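Local structure of putative isochorismatase (Burkholderia xenovorans, 3OQP) at residues R39-A44 with V49-V54; L9-V14 with P76-R81; H129-G134 with Q170-A175; D110-T115 with A124-H129. The protein is probably a hydrolase of the isochorismatase family, likely using that family's catalytic triad, with a natural substrate not yet established. One frame throughout, in Å; residues are numbered along the deposited sequence. Where two conformers were deposited one is given.

Contact 1: R39-A44 with V49-V54; sequences RAMDAA and VPVVIV
A44 and the selenomethionine M41, on one flank of helix 30-47, pack against V49, V51 and I53 in a buried helix-on-strand contact. It belongs to the beta-alpha-beta unit made of strand 7-12, helix 30-47 and strand 51-56, one of the crossovers that build the parallel sheet of this alpha/beta fold. The short segments of helix and strand run at 143°, so the chain nearly reverses, and their axes come within 9.9 Å of each other.

The packing is closest near the turn, where alanine suits the helix because its single methyl lets the backbones draw together. A44 CB lies 3.6 Å from V51 CG2 and 3.8 Å from V49 CB. V51 splits its two branches between the helix residues: with CG1 anti to its backbone N (chi1 174°), CG2 is left for A44 while CG1 meets the end of M41.

M41 leaves the helix along the interface and needs its length to arrive. Its chain bends only at the last torsion (chi3 71°), which carries CE to 3.9 Å from I53 CD1 and 4.1 Å from V51 CG1, crossing both side chains at about a right angle. A flexible, unbranched chain can span this wider gap, whereas V51 and I53, beta-branched, suit the strand. V11 of strand 7-12 touches both M41 and I53 and continues the apolar layer. One hydrogen bond fastens the turn: V49 N donates to A44 O over 2.9 Å.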
loop_
_atom_site.group_PDB
_atom_site.type_symbol
_atom_site.label_atom_id
_atom_site.label_comp_id
_atom_site.label_asym_id
_atom_site.label_seq_id
_atom_site.Cartn_x
_atom_site.Cartn_y
_atom_site.Cartn_z
ATOM N N ARG A 39 12.214 22.446 -2.807
ATOM C CA ARG A 39 13.223 22.330 -3.887
ATOM C C ARG A 39 12.623 21.611 -5.075
ATOM O O ARG A 39 12.805 22.044 -6.196
ATOM C CB ARG A 39 14.480 21.608 -3.435
ATOM C CG ARG A 39 15.351 22.345 -2.459
ATOM C CD ARG A 39 16.777 21.782 -2.412
ATOM N NE ARG A 39 16.786 20.447 -2.015
ATOM C CZ ARG A 39 17.430 19.451 -2.632
ATOM N NH1 ARG A 39 18.103 19.585 -3.753
ATOM N NH2 ARG A 39 17.358 18.295 -2.068
ATOM N N ALA A 40 11.895 20.532 -4.817
ATOM C CA ALA A 40 11.290 19.788 -5.917
ATOM C C ALA A 40 10.272 20.640 -6.701
ATOM O O ALA A 40 10.304 20.644 -7.926
ATOM C CB ALA A 40 10.592 18.515 -5.397
HETATM N N MSE A 41 9.480 21.425 -5.970
HETATM C CA MSE A 41 8.515 22.325 -6.605
HETATM C C MSE A 41 9.234 23.407 -7.419
HETATM O O MSE A 41 8.854 23.691 -8.544
HETATM C CB MSE A 41 7.627 23.005 -5.556
HETATM C CG MSE A 41 6.637 21.995 -4.891
HETATM SE SE MSE A 41 5.598 22.769 -3.581
HETATM C CE MSE A 41 4.569 23.759 -4.605
ATOM N N ASP A 42 10.311 23.985 -6.880
ATOM C CA ASP A 42 11.031 25.034 -7.586
ATOM C C ASP A 42 11.718 24.483 -8.808
ATOM O O ASP A 42 11.767 25.124 -9.856
ATOM C CB ASP A 42 12.033 25.694 -6.653
ATOM C CG ASP A 42 11.385 26.532 -5.596
ATOM O OD1 ASP A 42 10.186 26.895 -5.713
ATOM O OD2 ASP A 42 12.044 26.857 -4.553
ATOM N N ALA A 43 12.296 23.293 -8.672
ATOM C CA ALA A 43 12.944 22.638 -9.790
ATOM C C ALA A 43 11.928 22.292 -10.861
ATOM O O ALA A 43 12.200 22.480 -12.065
ATOM C CB ALA A 43 13.679 21.391 -9.315
ATOM N N ALA A 44 10.776 21.769 -10.448
ATOM C CA ALA A 44 9.709 21.407 -11.408
ATOM C C ALA A 44 9.289 22.634 -12.199
ATOM O O ALA A 44 9.142 22.570 -13.424
ATOM C CB ALA A 44 8.507 20.834 -10.655
ATOM N N VAL A 49 7.893 20.916 -15.496
ATOM C CA VAL A 49 7.171 19.758 -14.956
ATOM C C VAL A 49 5.916 20.272 -14.260
ATOM O O VAL A 49 6.062 21.039 -13.326
ATOM C CB VAL A 49 8.070 19.016 -13.931
ATOM C CG1 VAL A 49 7.271 17.928 -13.190
ATOM C CG2 VAL A 49 9.313 18.406 -14.603
ATOM N N PRO A 50 4.711 19.845 -14.688
ATOM C CA PRO A 50 3.512 20.324 -14.018
ATOM C C PRO A 50 3.522 19.921 -12.550
ATOM O O PRO A 50 3.916 18.802 -12.205
ATOM C CB PRO A 50 2.377 19.631 -14.797
ATOM C CG PRO A 50 2.921 19.291 -16.100
ATOM C CD PRO A 50 4.374 19.064 -15.884
ATOM N N VAL A 51 3.054 20.831 -11.712
ATOM C CA VAL A 51 2.986 20.663 -10.298
ATOM C C VAL A 51 1.536 20.604 -9.866
ATOM O O VAL A 51 0.713 21.525 -10.158
ATOM C CB VAL A 51 3.677 21.838 -9.586
ATOM C CG1 VAL A 51 3.474 21.746 -8.035
ATOM C CG2 VAL A 51 5.168 21.852 -9.946
ATOM N N VAL A 52 1.126 19.525 -9.198
ATOM C CA VAL A 52 -0.264 19.293 -8.751
ATOM C C VAL A 52 -0.291 19.282 -7.243
ATOM O O VAL A 52 0.495 18.521 -6.632
ATOM C CB VAL A 52 -0.772 17.911 -9.236
ATOM C CG1 VAL A 52 -2.211 17.654 -8.733
ATOM C CG2 VAL A 52 -0.631 17.770 -10.751
ATOM N N ILE A 53 -1.071 20.145 -6.617
ATOM C CA ILE A 53 -1.238 20.188 -5.188
ATOM C C ILE A 53 -2.511 19.432 -4.800
ATOM O O ILE A 53 -3.571 19.633 -5.376
ATOM C CB ILE A 53 -1.366 21.663 -4.723
ATOM C CG1 ILE A 53 -0.131 22.470 -5.091
ATOM C CG2 ILE A 53 -1.699 21.787 -3.226
ATOM C CD1 ILE A 53 1.153 21.921 -4.635
ATOM N N VAL A 54 -2.406 18.611 -3.760
ATOM C CA VAL A 54 -3.519 17.836 -3.200
ATOM C C VAL A 54 -3.728 18.337 -1.770
ATOM O O VAL A 54 -2.735 18.431 -1.017
ATOM C CB VAL A 54 -3.233 16.348 -3.205
ATOM C CG1 VAL A 54 -4.428 15.563 -2.637
ATOM C CG2 VAL A 54 -2.828 15.886 -4.641
#

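Contact 2: L9-V14 with P76-R81; sequences LIVIDV and PVVSER
V78 pushes one methyl, CG2, between V11 and V14, and the tight part of this contact is that single buried valine. CG2 lies 3.8 Å from V14 CB and 4.0 Å from V14 CG1, so it rests against both the branch point and a methyl of V14. V11 is a looser neighbour, its CG1 4.1 Å from V78 CG2, and the two side chains slide past each other in opposite directions. In the modelled rotamer (chi1 171°) CG2 stands beside the backbone N of V78. A second conformer exists, so these distances describe one of two states.

The partners lie at the C-terminal end of strand 7-12, a central strand of the parallel sheet in this isochorismatase-like alpha/beta fold, and just past it. D13 takes left-handed backbone angles there, which turns the chain after the strand; its side chain sets off away from helix 76-79, and OD2 forms a salt bridge with K89. V14 is thereby presented to helix 76-79 and also touches L34 and I37 of helix 30-47, a setting for compact, beta-branched apolar residues.

The outer side of the short helix differs sharply. P76, S79 and E80 are exposed, and V77 CG1 stays 5.1 Å from V14 CG1. Here polar groups do the holding: R81 NH1 donates to V77 O at 3.0 Å and a nearly straight 170°, on a lone pair in the carbonyl plane and close to its own guanidinium plane. The long arginine chain suits this double duty, because its NE forms a salt bridge with D42 on helix 30-47.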
loop_
_atom_site.group_PDB
_atom_site.type_symbol
_atom_site.label_atom_id
_atom_site.label_comp_id
_atom_site.label_asym_id
_atom_site.label_seq_id
_atom_site.Cartn_x
_atom_site.Cartn_y
_atom_site.Cartn_z
ATOM N N LEU A 9 4.808 16.403 -11.006
ATOM C CA LEU A 9 5.102 16.344 -9.587
ATOM C C LEU A 9 3.789 16.547 -8.798
ATOM O O LEU A 9 3.134 17.582 -8.930
ATOM C CB LEU A 9 6.082 17.473 -9.227
ATOM C CG LEU A 9 6.468 17.540 -7.759
ATOM C CD1 LEU A 9 7.329 16.337 -7.387
ATOM C CD2 LEU A 9 7.171 18.898 -7.454
ATOM N N ILE A 10 3.432 15.561 -7.967
ATOM C CA ILE A 10 2.231 15.720 -7.111
ATOM C C ILE A 10 2.694 15.885 -5.672
ATOM O O ILE A 10 3.630 15.171 -5.234
ATOM C CB ILE A 10 1.307 14.510 -7.297
ATOM C CG1 ILE A 10 -0.056 14.785 -6.654
ATOM C CG2 ILE A 10 1.905 13.198 -6.812
ATOM C CD1 ILE A 10 -1.144 13.807 -7.094
ATOM N N VAL A 11 2.188 16.902 -5.020
ATOM C CA VAL A 11 2.569 17.316 -3.693
ATOM C C VAL A 11 1.410 17.019 -2.794
ATOM O O VAL A 11 0.382 17.757 -2.814
ATOM C CB VAL A 11 2.902 18.830 -3.702
ATOM C CG1 VAL A 11 3.387 19.257 -2.348
ATOM C CG2 VAL A 11 4.020 19.080 -4.752
ATOM N N ILE A 12 1.416 15.917 -2.053
ATOM C CA ILE A 12 0.245 15.358 -1.386
ATOM C C ILE A 12 0.156 15.830 0.046
ATOM O O ILE A 12 1.035 15.566 0.894
ATOM C CB ILE A 12 0.269 13.807 -1.425
ATOM C CG1 ILE A 12 0.264 13.332 -2.892
ATOM C CG2 ILE A 12 -0.950 13.274 -0.697
ATOM C CD1 ILE A 12 0.291 11.827 -3.083
ATOM N N ASP A 13 -0.925 16.541 0.332
ATOM C CA ASP A 13 -1.353 16.864 1.699
ATOM C C ASP A 13 -0.263 17.504 2.551
ATOM O O ASP A 13 -0.105 17.169 3.738
ATOM C CB ASP A 13 -1.941 15.657 2.404
ATOM C CG ASP A 13 -3.148 15.058 1.683
ATOM O OD1 ASP A 13 -3.620 15.601 0.664
ATOM O OD2 ASP A 13 -3.642 13.984 2.161
ATOM N N VAL A 14 0.419 18.507 1.999
ATOM C CA VAL A 14 1.415 19.244 2.725
ATOM C C VAL A 14 0.752 20.366 3.483
ATOM O O VAL A 14 0.759 21.532 3.073
ATOM C CB VAL A 14 2.637 19.609 1.803
ATOM C CG1 VAL A 14 3.690 20.446 2.612
ATOM C CG2 VAL A 14 3.307 18.372 1.145
ATOM N N PRO A 76 2.851 26.932 4.443
ATOM C CA PRO A 76 3.481 27.965 3.630
ATOM C C PRO A 76 4.441 27.543 2.497
ATOM O O PRO A 76 4.511 28.220 1.493
ATOM C CB PRO A 76 4.236 28.806 4.686
ATOM C CG PRO A 76 3.369 28.710 5.886
ATOM C CD PRO A 76 2.883 27.280 5.883
ATOM N N VAL A 77 5.104 26.390 2.597
ATOM C CA VAL A 77 5.928 25.892 1.482
ATOM C C VAL A 77 5.129 25.716 0.191
ATOM O O VAL A 77 5.610 25.982 -0.910
ATOM C CB VAL A 77 6.642 24.528 1.814
ATOM C CG1 VAL A 77 6.993 23.784 0.554
ATOM C CG2 VAL A 77 7.887 24.752 2.614
ATOM N N VAL A 78 3.905 25.221 0.342
ATOM C CA VAL A 78 2.989 25.115 -0.779
ATOM C C VAL A 78 2.335 26.428 -1.070
ATOM O O VAL A 78 2.365 26.901 -2.195
ATOM C CB VAL A 78 1.862 24.081 -0.508
ATOM C CG1 VAL A 78 0.806 24.159 -1.621
ATOM C CG2 VAL A 78 2.476 22.712 -0.411
ATOM N N SER A 79 1.779 27.045 -0.036
ATOM C CA SER A 79 0.844 28.145 -0.288
ATOM C C SER A 79 1.533 29.364 -0.890
ATOM O O SER A 79 0.876 30.175 -1.575
ATOM C CB SER A 79 0.073 28.501 0.971
ATOM O OG SER A 79 0.900 29.137 1.917
ATOM N N GLU A 80 2.826 29.533 -0.642
ATOM C CA GLU A 80 3.513 30.677 -1.214
ATOM C C GLU A 80 4.152 30.395 -2.572
ATOM O O GLU A 80 4.875 31.245 -3.112
ATOM C CB GLU A 80 4.495 31.230 -0.223
ATOM C CG GLU A 80 3.824 31.609 1.104
ATOM C CD GLU A 80 2.646 32.564 0.949
ATOM O OE1 GLU A 80 2.860 33.640 0.340
ATOM O OE2 GLU A 80 1.517 32.222 1.421
ATOM N N ARG A 81 3.844 29.236 -3.156
ATOM C CA ARG A 81 4.366 28.872 -4.469
ATOM C C ARG A 81 3.270 28.709 -5.508
ATOM O O ARG A 81 2.101 28.484 -5.158
ATOM C CB ARG A 81 5.127 27.552 -4.375
ATOM C CG ARG A 81 6.507 27.708 -3.711
ATOM C CD ARG A 81 7.327 26.422 -3.613
ATOM N NE ARG A 81 8.718 26.741 -3.317
ATOM C CZ ARG A 81 9.141 27.193 -2.160
ATOM N NH1 ARG A 81 8.383 27.216 -1.070
ATOM N NH2 ARG A 81 10.407 27.501 -2.049
#

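Contact 3: H129-G134 with Q170-A175; sequences HAVHSG and QSRFAA
V131 drives a methyl against the backbone of F173: CG2 stands only 3.1 Å from F173 O, a tight approach, and 4.2 Å from F173 CB. With CG1 anti to the backbone N (chi1 167°), the valine turns its other branch to this carbonyl, while CG1 is left near R172, 4.3 Å from NH1. A small branched residue fits, since it serves two neighbours without a long chain.

F173 presents the edge of its ring to this helix, with V131 CG2 and H132 CE1 both near the ring plane. One face is occupied from within its own segment: R172 CG sits 3.9 Å above the plane, over the ring centre. H132 comes closest through CE1, 4.4 Å from F173 CE1. Its imidazole, turned across the chain (chi2 90°), is gripped at both nitrogens, ND1 by N128 O one turn back and NE2 by the backbone N of S93 in the second subunit, which should fix the ring's rotation.

G134, the first residue to leave helical angles, closes a Schellman motif with the positive phi that glycine tolerates best.

Helix 124-132 and the end of helix 158-173 thus meet beside strand 136-140, whose V137 touches A130, V131 and A174; R172 also packs on I197 of helix 197-208, and F173 on N121 of the second subunit.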
loop_
_atom_site.group_PDB
_atom_site.type_symbol
_atom_site.label_atom_id
_atom_site.label_comp_id
_atom_site.label_asym_id
_atom_site.label_seq_id
_atom_site.Cartn_x
_atom_site.Cartn_y
_atom_site.Cartn_z
ATOM N N HIS A 129 -2.920 3.172 -7.053
ATOM C CA HIS A 129 -3.838 3.471 -8.136
ATOM C C HIS A 129 -3.054 3.791 -9.410
ATOM O O HIS A 129 -3.379 3.302 -10.499
ATOM C CB HIS A 129 -4.780 4.608 -7.751
ATOM C CG HIS A 129 -5.964 4.156 -6.965
ATOM N ND1 HIS A 129 -6.528 4.923 -5.964
ATOM C CD2 HIS A 129 -6.763 3.072 -7.104
ATOM C CE1 HIS A 129 -7.582 4.292 -5.487
ATOM N NE2 HIS A 129 -7.763 3.178 -6.165
ATOM N N ALA A 130 -2.061 4.663 -9.290
ATOM C CA ALA A 130 -1.264 5.040 -10.467
ATOM C C ALA A 130 -0.645 3.862 -11.189
ATOM O O ALA A 130 -0.769 3.746 -12.416
ATOM C CB ALA A 130 -0.156 6.064 -10.096
ATOM N N VAL A 131 0.011 2.992 -10.418
ATOM C CA VAL A 131 0.677 1.812 -11.010
ATOM C C VAL A 131 -0.335 0.927 -11.759
ATOM O O VAL A 131 -0.073 0.478 -12.867
ATOM C CB VAL A 131 1.436 0.979 -9.923
ATOM C CG1 VAL A 131 1.866 -0.420 -10.479
ATOM C CG2 VAL A 131 2.571 1.826 -9.381
ATOM N N HIS A 132 -1.474 0.663 -11.135
ATOM C CA HIS A 132 -2.444 -0.248 -11.743
ATOM C C HIS A 132 -3.222 0.409 -12.879
ATOM O O HIS A 132 -3.905 -0.302 -13.638
ATOM C CB HIS A 132 -3.379 -0.814 -10.672
ATOM C CG HIS A 132 -2.723 -1.804 -9.793
ATOM N ND1 HIS A 132 -2.072 -1.457 -8.630
ATOM C CD2 HIS A 132 -2.615 -3.145 -9.913
ATOM C CE1 HIS A 132 -1.577 -2.550 -8.093
ATOM N NE2 HIS A 132 -1.912 -3.586 -8.837
ATOM N N SER A 133 -3.056 1.711 -13.066
ATOM C CA SER A 133 -3.584 2.460 -14.223
ATOM C C SER A 133 -2.576 2.517 -15.389
ATOM O O SER A 133 -2.885 3.007 -16.457
ATOM C CB SER A 133 -3.995 3.884 -13.860
ATOM O OG SER A 133 -2.902 4.809 -13.860
ATOM N N GLY A 134 -1.371 2.037 -15.172
ATOM C CA GLY A 134 -0.359 2.099 -16.208
ATOM C C GLY A 134 0.646 3.235 -16.170
ATOM O O GLY A 134 1.456 3.371 -17.083
ATOM N N GLN A 170 10.310 0.433 -3.844
ATOM C CA GLN A 170 11.441 0.194 -4.771
ATOM C C GLN A 170 11.394 -1.186 -5.389
ATOM O O GLN A 170 11.837 -1.375 -6.534
ATOM C CB GLN A 170 12.767 0.498 -4.098
ATOM C CG GLN A 170 13.972 0.299 -4.971
ATOM C CD GLN A 170 14.091 1.277 -6.116
ATOM O OE1 GLN A 170 13.355 2.238 -6.179
ATOM N NE2 GLN A 170 15.006 1.036 -7.033
ATOM N N SER A 171 10.864 -2.155 -4.670
ATOM C CA SER A 171 10.819 -3.550 -5.163
ATOM C C SER A 171 9.837 -3.752 -6.299
ATOM O O SER A 171 9.977 -4.783 -6.991
ATOM C CB SER A 171 10.451 -4.546 -4.072
ATOM O OG SER A 171 9.060 -4.414 -3.724
ATOM N N ARG A 172 8.862 -2.878 -6.493
ATOM C CA ARG A 172 7.815 -3.168 -7.430
ATOM C C ARG A 172 7.038 -1.969 -7.953
ATOM O O ARG A 172 6.602 -2.007 -9.105
ATOM C CB ARG A 172 6.843 -4.152 -6.744
ATOM C CG ARG A 172 5.591 -4.484 -7.557
ATOM C CD ARG A 172 6.008 -5.292 -8.809
ATOM N NE ARG A 172 4.895 -5.585 -9.740
ATOM C CZ ARG A 172 4.408 -4.743 -10.656
ATOM N NH1 ARG A 172 4.833 -3.479 -10.765
ATOM N NH2 ARG A 172 3.455 -5.144 -11.484
ATOM N N PHE A 173 6.792 -0.952 -7.114
ATOM C CA PHE A 173 5.809 0.040 -7.454
ATOM C C PHE A 173 6.348 1.365 -7.998
ATOM O O PHE A 173 5.644 2.048 -8.733
ATOM C CB PHE A 173 4.927 0.338 -6.227
ATOM C CG PHE A 173 4.155 -0.858 -5.739
ATOM C CD1 PHE A 173 2.960 -1.150 -6.304
ATOM C CD2 PHE A 173 4.664 -1.755 -4.798
ATOM C CE1 PHE A 173 2.247 -2.275 -5.926
ATOM C CE2 PHE A 173 3.961 -2.846 -4.403
ATOM C CZ PHE A 173 2.749 -3.113 -4.975
ATOM N N ALA A 174 7.545 1.766 -7.642
ATOM C CA ALA A 174 8.035 3.097 -7.941
ATOM C C ALA A 174 9.536 3.077 -8.013
ATOM O O ALA A 174 10.210 2.170 -7.439
ATOM C CB ALA A 174 7.601 4.081 -6.828
ATOM N N ALA A 175 10.112 4.059 -8.708
ATOM C CA ALA A 175 11.516 4.379 -8.573
ATOM C C ALA A 175 11.647 5.320 -7.400
ATOM O O ALA A 175 11.146 6.452 -7.433
ATOM C CB ALA A 175 12.046 5.055 -9.817
#

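Contact 4: D110-T115 with A124-H129; sequences DTLTVT and ASTINH
I127 of helix 124-132 brings its end to V114, and its side chain divides the work among its atoms. CB itself stays more than 5 Å from V114 CG2. From it CG1 leaves anti to the carbonyl carbon (chi1 -69°) and comes to 3.8 Å from V114 CG2, the closest approach between the two segments. The chain then runs on extended (chi2 171°), carrying the tip CD1 obliquely across the valine, 4.2 Å from CG2 and 4.3 Å from CG1 of V114. The other branch, CG2, turns away from the strand toward F173.

These elements form the first two parts of a beta-alpha-beta crossover: strand 111-115, helix 124-132, then strand 136-140, which lies parallel beside the first. Isoleucine suits the helix position because its two branches serve different walls, the sheet at V114 and V137, and helix 158-173 at L169 and F173. Valine, beta-branched and apolar, suits a buried strand position.

Further along, L112 CD2 approaches T126 CG2 at 4.3 Å. Threonine has two characters here: its methyl faces the leucine, while OG1 is hydrogen-bonded to A94 N and to the backbone O of residue 122, a cysteine found as 3-sulfinoalanine. That residue just precedes the helix and probably corresponds to the family's nucleophile.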
loop_
_atom_site.group_PDB
_atom_site.type_symbol
_atom_site.label_atom_id
_atom_site.label_comp_id
_atom_site.label_asym_id
_atom_site.label_seq_id
_atom_site.Cartn_x
_atom_site.Cartn_y
_atom_site.Cartn_z
ATOM N N ASP A 110 3.389 10.342 -18.307
ATOM C CA ASP A 110 3.655 8.927 -18.250
ATOM C C ASP A 110 4.287 8.537 -16.918
ATOM O O ASP A 110 4.404 7.323 -16.627
ATOM C CB ASP A 110 4.466 8.386 -19.453
ATOM C CG ASP A 110 5.865 8.915 -19.575
ATOM O OD1 ASP A 110 6.403 9.556 -18.642
ATOM O OD2 ASP A 110 6.451 8.662 -20.668
ATOM N N THR A 111 4.658 9.524 -16.099
ATOM C CA THR A 111 5.437 9.321 -14.874
ATOM C C THR A 111 4.941 10.273 -13.803
ATOM O O THR A 111 4.950 11.480 -14.023
ATOM C CB THR A 111 6.946 9.553 -15.115
ATOM O OG1 THR A 111 7.370 8.745 -16.201
ATOM C CG2 THR A 111 7.804 9.207 -13.912
ATOM N N LEU A 112 4.485 9.723 -12.657
ATOM C CA LEU A 112 3.969 10.555 -11.583
ATOM C C LEU A 112 4.998 10.552 -10.478
ATOM O O LEU A 112 5.343 9.473 -9.973
ATOM C CB LEU A 112 2.653 9.991 -11.059
ATOM C CG LEU A 112 1.960 10.776 -9.966
ATOM C CD1 LEU A 112 1.443 12.170 -10.457
ATOM C CD2 LEU A 112 0.816 9.936 -9.363
ATOM N N THR A 113 5.536 11.725 -10.148
ATOM C CA THR A 113 6.566 11.847 -9.104
ATOM C C THR A 113 5.860 12.307 -7.807
ATOM O O THR A 113 5.245 13.382 -7.727
ATOM C CB THR A 113 7.609 12.888 -9.476
ATOM O OG1 THR A 113 8.147 12.578 -10.778
ATOM C CG2 THR A 113 8.798 12.904 -8.460
ATOM N N VAL A 114 5.941 11.474 -6.762
ATOM C CA VAL A 114 5.181 11.652 -5.528
ATOM C C VAL A 114 6.066 12.240 -4.428
ATOM O O VAL A 114 7.174 11.744 -4.111
ATOM C CB VAL A 114 4.615 10.314 -5.071
ATOM C CG1 VAL A 114 3.936 10.409 -3.691
ATOM C CG2 VAL A 114 3.623 9.823 -6.120
ATOM N N THR A 115 5.538 13.296 -3.813
ATOM C CA THR A 115 6.059 13.921 -2.618
ATOM C C THR A 115 4.853 14.197 -1.679
ATOM O O THR A 115 3.671 14.164 -2.099
ATOM C CB THR A 115 6.783 15.259 -2.933
ATOM O OG1 THR A 115 5.827 16.209 -3.451
ATOM C CG2 THR A 115 7.964 15.027 -3.866
ATOM N N ALA A 124 1.081 6.081 -0.524
ATOM C CA ALA A 124 1.044 4.701 -0.997
ATOM C C ALA A 124 -0.271 4.400 -1.749
ATOM O O ALA A 124 -0.220 3.649 -2.750
ATOM C CB ALA A 124 1.262 3.698 0.190
ATOM N N SER A 125 -1.402 4.922 -1.252
ATOM C CA SER A 125 -2.687 4.704 -1.913
ATOM C C SER A 125 -2.697 5.288 -3.310
ATOM O O SER A 125 -3.158 4.653 -4.278
ATOM C CB SER A 125 -3.797 5.287 -1.047
ATOM O OG SER A 125 -3.978 4.558 0.154
ATOM N N THR A 126 -2.199 6.504 -3.421
ATOM C CA THR A 126 -2.152 7.209 -4.667
ATOM C C THR A 126 -1.248 6.453 -5.650
ATOM O O THR A 126 -1.615 6.258 -6.848
ATOM C CB THR A 126 -1.678 8.651 -4.477
ATOM O OG1 THR A 126 -2.623 9.337 -3.633
ATOM C CG2 THR A 126 -1.549 9.417 -5.770
ATOM N N ILE A 127 -0.082 5.989 -5.180
ATOM C CA ILE A 127 0.831 5.210 -5.998
ATOM C C ILE A 127 0.198 3.893 -6.467
ATOM O O ILE A 127 0.343 3.515 -7.639
ATOM C CB ILE A 127 2.107 4.926 -5.200
ATOM C CG1 ILE A 127 2.844 6.268 -5.023
ATOM C CG2 ILE A 127 2.973 3.859 -5.876
ATOM C CD1 ILE A 127 4.048 6.168 -4.037
ATOM N N ASN A 128 -0.529 3.198 -5.592
ATOM C CA ASN A 128 -1.146 1.925 -5.942
ATOM C C ASN A 128 -2.107 2.117 -7.107
ATOM O O ASN A 128 -2.077 1.349 -8.085
ATOM C CB ASN A 128 -1.927 1.329 -4.753
ATOM C CG ASN A 128 -2.575 -0.027 -5.100
ATOM O OD1 ASN A 128 -1.841 -0.884 -5.471
ATOM N ND2 ASN A 128 -3.940 -0.198 -5.011
ATOM N N HIS A 129 -2.920 3.172 -7.053
ATOM C CA HIS A 129 -3.838 3.471 -8.136
ATOM C C HIS A 129 -3.054 3.791 -9.410
ATOM O O HIS A 129 -3.379 3.302 -10.499
ATOM C CB HIS A 129 -4.780 4.608 -7.751
ATOM C CG HIS A 129 -5.964 4.156 -6.965
ATOM N ND1 HIS A 129 -6.528 4.923 -5.964
ATOM C CD2 HIS A 129 -6.763 3.072 -7.104
ATOM C CE1 HIS A 129 -7.582 4.292 -5.487
ATOM N NE2 HIS A 129 -7.763 3.178 -6.165
#

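How the contacts relate
Contacts 1, 2 and 4 share the parallel sheet, with strand 7-12 between the other two: V52 N lies 2.8 Å from L9 O on one side, and I10 N 2.8 Å from T113 O on the other. The centres of contacts 1 and 2 are 8 Å apart. Contacts 3 and 4, centres 7 Å apart, use the same helix and touch the second subunit; F173 CB meets I127 CG2 at 4.0 Å, and each of these side chains lies about 4 Å from a bound tetraethylene glycol, probably from the crystallisation liquor. Contacts 2 and 3 lie about 22 Å apart, centre to centre. D13, K89 and the modified C122 probably correspond to the family's Asp-Lys-Cys triad, which would place contacts 2 and 4 beside the active site.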